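Phosphoribosylaminoimidazole carboxylase, ATPase subunit (Thermus thermophilus, PDB 3AW8) probably catalyses the ATP-dependent carboxylation of 5-aminoimidazole ribonucleotide with bicarbonate, giving N5-carboxyaminoimidazole ribonucleotide in purine biosynthesis. Local coordinates at residues L183-G188 with V193-L198; L21-R26 with N281-V286. All coordinates share one frame; numbering follows the deposited sequence.

How the contacts relate
Helix 278-287 ties the two contacts together. Contact 1 is the hairpin of strands 179-187 and 193-204 in the large antiparallel sheet, within the ATP-grasp domain; contact 2 is where the Rossmann-like N-terminal domain rests on that helix. Their centres are about 17 Å apart, yet they touch directly: Val186 CG2 of contact 1 packs 3.8 Å from Ala285 CB of contact 2, and the side chains of Tyr196 and Asn281 also meet. Along the chain, contact 1 is nested within the loop that contact 2 closes. The nucleotide pocket is some way off: the side chain of Leu184 lies about 14 Å from the bound AMP, and contact 2 is away from the annotated sites.

Contact 1 (L183-G188 with V193-L198); sequences LLAVRG and VAFYPL
Leu183 reaches Leu198 and Phe195 because its CG stands trans to the backbone nitrogen (chi1 179°), which brings one methyl to each of the two partners. CD1 lies 3.7 Å from Leu198 CD2, while CD2 approaches the edge of the Phe195 ring, near the ring plane, at 4.0 Å from Phe195 CD1. Phe195 swings its ring to the side of its own backbone N and so places it near Ala185, whose CB sits 3.7 Å from Phe195 CD1. Further along the same face, Val193 CG1 leans on the extended aliphatic chain of Arg187.

The other face carries Val186 and Ala194, with Val186 CG1 3.6 Å from Ala194 CB. Tyr196 lays its CD2 edge beside Leu184, so that Leu184 O lies in the plane of the ring.

The backbone between the two faces is an antiparallel beta hairpin. Val186 and Ala194 form its hydrogen-bonded pair, with Val186 N to Ala194 O at 3.0 Å and Ala194 N to Val186 O at 2.9 Å. Ala185 with Phe195 and Arg187 with Val193 are the non-hydrogen-bonded pairs on either side of it. The third bond, Tyr196 N to Leu184 O, is 3.1 Å long.

The hairpin lies within the ATP-grasp domain, in the large antiparallel sheet. Strand 241-250 adds backbone bonds along the far edge of 183-187; helix 220-237 covers the face of Leu183, Ala185 and Phe195, and helix 278-287 packs on Val186 through Ala285 and on Tyr196 through Asn281.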
ATOM      1  N   LEU A 183     -16.485   9.692 -12.310  1.00 46.30           N
ATOM      2  CA  LEU A 183     -15.468   9.066 -13.136  1.00 47.41           C
ATOM      3  C   LEU A 183     -14.114   9.668 -12.813  1.00 48.59           C
ATOM      4  O   LEU A 183     -13.900  10.865 -13.006  1.00 50.97           O
ATOM      5  CB  LEU A 183     -15.780   9.274 -14.622  1.00 45.96           C
ATOM      6  CG  LEU A 183     -14.739   8.672 -15.570  1.00 46.94           C
ATOM      7  CD1 LEU A 183     -15.390   7.604 -16.420  1.00 46.01           C
ATOM      8  CD2 LEU A 183     -14.134   9.755 -16.442  1.00 43.96           C
ATOM      9  N   LEU A 184     -13.208   8.851 -12.292  1.00 47.85           N
ATOM     10  CA  LEU A 184     -11.874   9.339 -11.992  1.00 47.47           C
ATOM     11  C   LEU A 184     -11.070   9.171 -13.275  1.00 46.62           C
ATOM     12  O   LEU A 184     -11.034   8.090 -13.856  1.00 46.27           O
ATOM     13  CB  LEU A 184     -11.230   8.533 -10.854  1.00 47.48           C
ATOM     14  CG  LEU A 184     -11.830   8.629  -9.448  1.00 49.05           C
ATOM     15  CD1 LEU A 184     -12.125  10.075  -9.133  1.00 48.86           C
ATOM     16  CD2 LEU A 184     -13.108   7.811  -9.349  1.00 51.52           C
ATOM     17  N   ALA A 185     -10.447  10.248 -13.731  1.00 46.47           N
ATOM     18  CA  ALA A 185      -9.649  10.198 -14.948  1.00 47.90           C
ATOM     19  C   ALA A 185      -8.265  10.744 -14.655  1.00 48.45           C
ATOM     20  O   ALA A 185      -8.070  11.493 -13.697  1.00 49.25           O
ATOM     21  CB  ALA A 185     -10.314  11.019 -16.057  1.00 48.62           C
ATOM     22  N   VAL A 186      -7.300  10.374 -15.481  1.00 48.15           N
ATOM     23  CA  VAL A 186      -5.945  10.843 -15.272  1.00 49.12           C
ATOM     24  C   VAL A 186      -5.216  11.120 -16.580  1.00 49.67           C
ATOM     25  O   VAL A 186      -5.379  10.406 -17.569  1.00 49.19           O
ATOM     26  CB  VAL A 186      -5.152   9.825 -14.415  1.00 48.71           C
ATOM     27  CG1 VAL A 186      -5.509   8.414 -14.827  1.00 48.03           C
ATOM     28  CG2 VAL A 186      -3.657  10.063 -14.558  1.00 49.10           C
ATOM     29  N   ARG A 187      -4.418  12.178 -16.575  1.00 50.40           N
ATOM     30  CA  ARG A 187      -3.656  12.563 -17.745  1.00 51.24           C
ATOM     31  C   ARG A 187      -2.235  12.885 -17.315  1.00 51.13           C
ATOM     32  O   ARG A 187      -2.012  13.787 -16.505  1.00 50.09           O
ATOM     33  CB  ARG A 187      -4.300  13.785 -18.410  1.00 54.74           C
ATOM     34  CG  ARG A 187      -3.601  14.274 -19.675  1.00 55.30           C
ATOM     35  CD  ARG A 187      -4.429  15.353 -20.375  1.00 56.20           C
ATOM     36  NE  ARG A 187      -3.744  15.899 -21.547  1.00 57.28           N
ATOM     37  CZ  ARG A 187      -2.772  16.805 -21.499  1.00 56.20           C
ATOM     38  NH1 ARG A 187      -2.210  17.229 -22.617  1.00 56.34           N
ATOM     39  NH2 ARG A 187      -2.371  17.300 -20.337  1.00 56.99           N
ATOM     40  N   GLY A 188      -1.282  12.130 -17.855  1.00 51.56           N
ATOM     41  CA  GLY A 188       0.115  12.340 -17.532  1.00 53.10           C
ATOM     42  C   GLY A 188       0.689  13.626 -18.105  1.00 55.03           C
ATOM     43  O   GLY A 188       0.058  14.314 -18.907  1.00 54.27           O
ATOM     44  N   VAL A 193      -3.325   9.310 -21.278  1.00 48.53           N
ATOM     45  CA  VAL A 193      -4.501   9.379 -20.419  1.00 48.36           C
ATOM     46  C   VAL A 193      -4.952   7.986 -20.002  1.00 49.09           C
ATOM     47  O   VAL A 193      -4.459   6.982 -20.521  1.00 48.52           O
ATOM     48  CB  VAL A 193      -5.685  10.100 -21.117  1.00 48.61           C
ATOM     49  CG1 VAL A 193      -5.265  11.499 -21.551  1.00 46.70           C
ATOM     50  CG2 VAL A 193      -6.171   9.281 -22.298  1.00 46.48           C
ATOM     51  N   ALA A 194      -5.891   7.938 -19.059  1.00 48.54           N
ATOM     52  CA  ALA A 194      -6.419   6.678 -18.545  1.00 47.82           C
ATOM     53  C   ALA A 194      -7.723   6.962 -17.818  1.00 46.64           C
ATOM     54  O   ALA A 194      -7.927   8.074 -17.338  1.00 47.18           O
ATOM     55  CB  ALA A 194      -5.417   6.048 -17.597  1.00 47.94           C
ATOM     56  N   PHE A 195      -8.598   5.965 -17.729  1.00 45.25           N
ATOM     57  CA  PHE A 195      -9.890   6.152 -17.072  1.00 46.56           C
ATOM     58  C   PHE A 195     -10.253   4.961 -16.193  1.00 47.82           C
ATOM     59  O   PHE A 195      -9.997   3.810 -16.560  1.00 48.97           O
ATOM     60  CB  PHE A 195     -10.980   6.360 -18.131  1.00 46.65           C
ATOM     61  CG  PHE A 195     -10.661   7.451 -19.116  1.00 48.01           C
ATOM     62  CD1 PHE A 195     -11.124   8.747 -18.916  1.00 48.16           C
ATOM     63  CD2 PHE A 195      -9.824   7.200 -20.202  1.00 46.06           C
ATOM     64  CE1 PHE A 195     -10.753   9.777 -19.782  1.00 48.22           C
ATOM     65  CE2 PHE A 195      -9.450   8.224 -21.066  1.00 47.00           C
ATOM     66  CZ  PHE A 195      -9.913   9.515 -20.856  1.00 46.72           C
ATOM     67  N   TYR A 196     -10.843   5.243 -15.034  1.00 46.73           N
ATOM     68  CA  TYR A 196     -11.257   4.197 -14.099  1.00 47.08           C
ATOM     69  C   TYR A 196     -12.703   3.858 -14.380  1.00 46.97           C
ATOM     70  O   TYR A 196     -13.421   4.641 -14.991  1.00 47.86           O
ATOM     71  CB  TYR A 196     -11.154   4.684 -12.641  1.00 45.08           C
ATOM     72  CG  TYR A 196      -9.754   4.725 -12.095  1.00 45.06           C
ATOM     73  CD1 TYR A 196      -9.181   3.597 -11.500  1.00 44.97           C
ATOM     74  CD2 TYR A 196      -8.968   5.871 -12.234  1.00 43.80           C
ATOM     75  CE1 TYR A 196      -7.845   3.611 -11.063  1.00 42.56           C
ATOM     76  CE2 TYR A 196      -7.643   5.896 -11.809  1.00 41.81           C
ATOM     77  CZ  TYR A 196      -7.086   4.765 -11.232  1.00 42.03           C
ATOM     78  OH  TYR A 196      -5.758   4.777 -10.896  1.00 38.69           O
ATOM     79  N   PRO A 197     -13.155   2.680 -13.941  1.00 47.75           N
ATOM     80  CA  PRO A 197     -14.556   2.344 -14.190  1.00 48.60           C
ATOM     81  C   PRO A 197     -15.410   3.418 -13.517  1.00 49.26           C
ATOM     82  O   PRO A 197     -14.960   4.059 -12.571  1.00 50.94           O
ATOM     83  CB  PRO A 197     -14.709   0.990 -13.501  1.00 47.60           C
ATOM     84  CG  PRO A 197     -13.344   0.393 -13.639  1.00 48.49           C
ATOM     85  CD  PRO A 197     -12.438   1.551 -13.327  1.00 47.80           C
ATOM     86  N   LEU A 198     -16.624   3.634 -14.008  1.00 50.00           N
ATOM     87  CA  LEU A 198     -17.498   4.610 -13.383  1.00 50.87           C
ATOM     88  C   LEU A 198     -17.706   4.075 -11.983  1.00 50.26           C
ATOM     89  O   LEU A 198     -17.488   2.894 -11.737  1.00 50.63           O
ATOM     90  CB  LEU A 198     -18.846   4.698 -14.113  1.00 54.14           C
ATOM     91  CG  LEU A 198     -18.943   5.603 -15.348  1.00 57.20           C
ATOM     92  CD1 LEU A 198     -20.301   5.425 -15.996  1.00 58.24           C
ATOM     93  CD2 LEU A 198     -18.739   7.064 -14.950  1.00 56.80           C
TER

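Contact 2 (L21-R26 with N281-V286); sequences LGLSFR and NHLRAV
Leu283 projects from helix 278-287 toward Leu23 and Phe25 of the N-terminal Rossmann-like domain, meeting the chain where it runs into strand 25-29 of the parallel sheet. Between the two segments, which are more than 250 residues apart in sequence, three side chains make the contact.

The interaction between the segments is apolar. The side chains of Leu23 and Leu283 run antiparallel past each other, with Leu23 CD1 lying 3.8 Å from Leu283 CG. Phe25 and Leu283 approach each other head-on, the phenyl presenting the rim of its ring: its CG, trans to the carbonyl carbon at chi1 -61°, sends the ring back to the helix although the start of the side chain does not point there. The leucine methyl meets the ring at the edge, near its plane, rather than over a face. Ile2 and Leu14 of the same domain also pack on Leu283, extending the hydrophobic patch, and Leu323 of the second subunit packs against nearby Leu21.

Polar bonds hold the helix itself. Within it, Val286 N donates to His282 O at 3.0 Å. The imidazole of His282 is fixed at both nitrogens, NE2 to Thr64 OG1 of the N-terminal domain and ND1 to Val242 N in the large antiparallel sheet, so the ring links the parallel sheet to the antiparallel one. Val286 CG1 sits 3.9 Å above one face of that ring, offset toward its rim.

At the junction of all three apolar side chains is one methyl, Leu283 CD2, 4.0 Å from Phe25 CZ and 4.1 Å from Leu23 CD1.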
ATOM      1  N   LEU A  21       7.718   4.029  -4.608  1.00 35.81           N
ATOM      2  CA  LEU A  21       8.381   4.484  -5.827  1.00 37.67           C
ATOM      3  C   LEU A  21       9.638   5.260  -5.456  1.00 38.71           C
ATOM      4  O   LEU A  21      10.236   5.926  -6.293  1.00 39.05           O
ATOM      5  CB  LEU A  21       7.452   5.378  -6.657  1.00 37.47           C
ATOM      6  CG  LEU A  21       6.226   4.712  -7.292  1.00 39.04           C
ATOM      7  CD1 LEU A  21       5.331   5.757  -7.895  1.00 39.67           C
ATOM      8  CD2 LEU A  21       6.660   3.732  -8.361  1.00 42.29           C
ATOM      9  N   GLY A  22      10.022   5.175  -4.187  1.00 38.57           N
ATOM     10  CA  GLY A  22      11.209   5.863  -3.717  1.00 37.66           C
ATOM     11  C   GLY A  22      11.146   7.378  -3.702  1.00 37.35           C
ATOM     12  O   GLY A  22      12.189   8.037  -3.715  1.00 40.39           O
ATOM     13  N   LEU A  23       9.940   7.935  -3.670  1.00 35.18           N
ATOM     14  CA  LEU A  23       9.761   9.381  -3.650  1.00 34.03           C
ATOM     15  C   LEU A  23       9.829   9.973  -2.233  1.00 35.61           C
ATOM     16  O   LEU A  23       9.888   9.248  -1.235  1.00 34.77           O
ATOM     17  CB  LEU A  23       8.420   9.746  -4.283  1.00 33.15           C
ATOM     18  CG  LEU A  23       8.120   9.215  -5.693  1.00 34.16           C
ATOM     19  CD1 LEU A  23       6.682   9.544  -6.072  1.00 29.73           C
ATOM     20  CD2 LEU A  23       9.093   9.827  -6.700  1.00 35.09           C
ATOM     21  N   SER A  24       9.822  11.300  -2.162  1.00 35.27           N
ATOM     22  CA  SER A  24       9.869  12.028  -0.895  1.00 36.64           C
ATOM     23  C   SER A  24       8.755  13.052  -0.896  1.00 36.78           C
ATOM     24  O   SER A  24       8.316  13.507  -1.954  1.00 37.04           O
ATOM     25  CB  SER A  24      11.203  12.740  -0.732  1.00 35.33           C
ATOM     26  OG  SER A  24      12.236  11.789  -0.705  1.00 41.53           O
ATOM     27  N   PHE A  25       8.309  13.442   0.287  1.00 36.43           N
ATOM     28  CA  PHE A  25       7.206  14.380   0.367  1.00 36.62           C
ATOM     29  C   PHE A  25       7.385  15.429   1.431  1.00 36.70           C
ATOM     30  O   PHE A  25       8.116  15.223   2.396  1.00 39.58           O
ATOM     31  CB  PHE A  25       5.903  13.608   0.640  1.00 33.88           C
ATOM     32  CG  PHE A  25       5.562  12.623  -0.429  1.00 31.20           C
ATOM     33  CD1 PHE A  25       4.770  12.996  -1.506  1.00 32.36           C
ATOM     34  CD2 PHE A  25       6.099  11.341  -0.401  1.00 30.06           C
ATOM     35  CE1 PHE A  25       4.516  12.105  -2.551  1.00 34.80           C
ATOM     36  CE2 PHE A  25       5.856  10.440  -1.438  1.00 32.13           C
ATOM     37  CZ  PHE A  25       5.062  10.822  -2.518  1.00 33.61           C
ATOM     38  N   ARG A  26       6.717  16.560   1.224  1.00 36.20           N
ATOM     39  CA  ARG A  26       6.697  17.655   2.175  1.00 34.91           C
ATOM     40  C   ARG A  26       5.297  18.240   2.078  1.00 35.11           C
ATOM     41  O   ARG A  26       4.814  18.542   0.985  1.00 34.93           O
ATOM     42  CB  ARG A  26       7.729  18.723   1.828  1.00 37.24           C
ATOM     43  CG  ARG A  26       7.716  19.885   2.814  1.00 38.16           C
ATOM     44  CD  ARG A  26       8.730  20.940   2.436  1.00 39.14           C
ATOM     45  NE  ARG A  26      10.099  20.449   2.547  1.00 38.52           N
ATOM     46  CZ  ARG A  26      11.127  20.968   1.884  1.00 38.90           C
ATOM     47  NH1 ARG A  26      10.937  21.988   1.061  1.00 38.40           N
ATOM     48  NH2 ARG A  26      12.343  20.468   2.041  1.00 37.79           N
ATOM     49  N   ASN A 281      -1.307   6.687  -9.536  1.00 38.90           N
ATOM     50  CA  ASN A 281      -1.452   7.253 -10.874  1.00 39.89           C
ATOM     51  C   ASN A 281      -1.287   8.767 -10.903  1.00 39.50           C
ATOM     52  O   ASN A 281      -0.693   9.316 -11.841  1.00 38.15           O
ATOM     53  CB  ASN A 281      -2.802   6.859 -11.477  1.00 39.99           C
ATOM     54  CG  ASN A 281      -2.660   5.837 -12.592  1.00 41.16           C
ATOM     55  OD1 ASN A 281      -3.626   5.176 -12.972  1.00 44.40           O
ATOM     56  ND2 ASN A 281      -1.452   5.711 -13.125  1.00 39.47           N
ATOM     57  N   HIS A 282      -1.807   9.441  -9.882  1.00 37.44           N
ATOM     58  CA  HIS A 282      -1.683  10.884  -9.820  1.00 36.95           C
ATOM     59  C   HIS A 282      -0.203  11.201  -9.794  1.00 37.74           C
ATOM     60  O   HIS A 282       0.267  12.093 -10.497  1.00 37.11           O
ATOM     61  CB  HIS A 282      -2.336  11.440  -8.560  1.00 35.78           C
ATOM     62  CG  HIS A 282      -2.232  12.929  -8.437  1.00 36.16           C
ATOM     63  ND1 HIS A 282      -3.063  13.792  -9.118  1.00 34.62           N
ATOM     64  CD2 HIS A 282      -1.380  13.709  -7.730  1.00 34.70           C
ATOM     65  CE1 HIS A 282      -2.730  15.038  -8.835  1.00 34.27           C
ATOM     66  NE2 HIS A 282      -1.711  15.016  -7.995  1.00 35.51           N
ATOM     67  N   LEU A 283       0.523  10.447  -8.975  1.00 37.67           N
ATOM     68  CA  LEU A 283       1.958  10.621  -8.826  1.00 38.97           C
ATOM     69  C   LEU A 283       2.674  10.331 -10.143  1.00 39.71           C
ATOM     70  O   LEU A 283       3.554  11.089 -10.558  1.00 40.24           O
ATOM     71  CB  LEU A 283       2.478   9.691  -7.717  1.00 38.39           C
ATOM     72  CG  LEU A 283       2.918  10.259  -6.357  1.00 37.83           C
ATOM     73  CD1 LEU A 283       2.192  11.544  -6.026  1.00 34.17           C
ATOM     74  CD2 LEU A 283       2.666   9.198  -5.287  1.00 36.65           C
ATOM     75  N   ARG A 284       2.296   9.241 -10.798  1.00 38.96           N
ATOM     76  CA  ARG A 284       2.923   8.882 -12.062  1.00 40.85           C
ATOM     77  C   ARG A 284       2.669   9.977 -13.095  1.00 40.97           C
ATOM     78  O   ARG A 284       3.578  10.372 -13.834  1.00 38.34           O
ATOM     79  CB  ARG A 284       2.403   7.517 -12.544  1.00 42.05           C
ATOM     80  CG  ARG A 284       2.952   6.375 -11.694  1.00 44.36           C
ATOM     81  CD  ARG A 284       2.160   5.073 -11.786  1.00 46.12           C
ATOM     82  NE  ARG A 284       2.506   4.281 -12.962  1.00 49.06           N
ATOM     83  CZ  ARG A 284       2.367   2.961 -13.050  1.00 48.92           C
ATOM     84  NH1 ARG A 284       1.892   2.256 -12.031  1.00 47.73           N
ATOM     85  NH2 ARG A 284       2.695   2.344 -14.172  1.00 51.70           N
ATOM     86  N   ALA A 285       1.442  10.486 -13.115  1.00 40.53           N
ATOM     87  CA  ALA A 285       1.073  11.547 -14.038  1.00 40.99           C
ATOM     88  C   ALA A 285       1.938  12.789 -13.864  1.00 43.37           C
ATOM     89  O   ALA A 285       2.672  13.165 -14.775  1.00 45.37           O
ATOM     90  CB  ALA A 285      -0.383  11.916 -13.856  1.00 40.35           C
ATOM     91  N   VAL A 286       1.870  13.422 -12.698  1.00 43.87           N
ATOM     92  CA  VAL A 286       2.633  14.645 -12.466  1.00 43.66           C
ATOM     93  C   VAL A 286       4.135  14.450 -12.574  1.00 45.24           C
ATOM     94  O   VAL A 286       4.891  15.422 -12.665  1.00 46.01           O
ATOM     95  CB  VAL A 286       2.322  15.264 -11.075  1.00 43.68           C
ATOM     96  CG1 VAL A 286       0.818  15.423 -10.899  1.00 41.37           C
ATOM     97  CG2 VAL A 286       2.926  14.409  -9.964  1.00 42.84           C
TER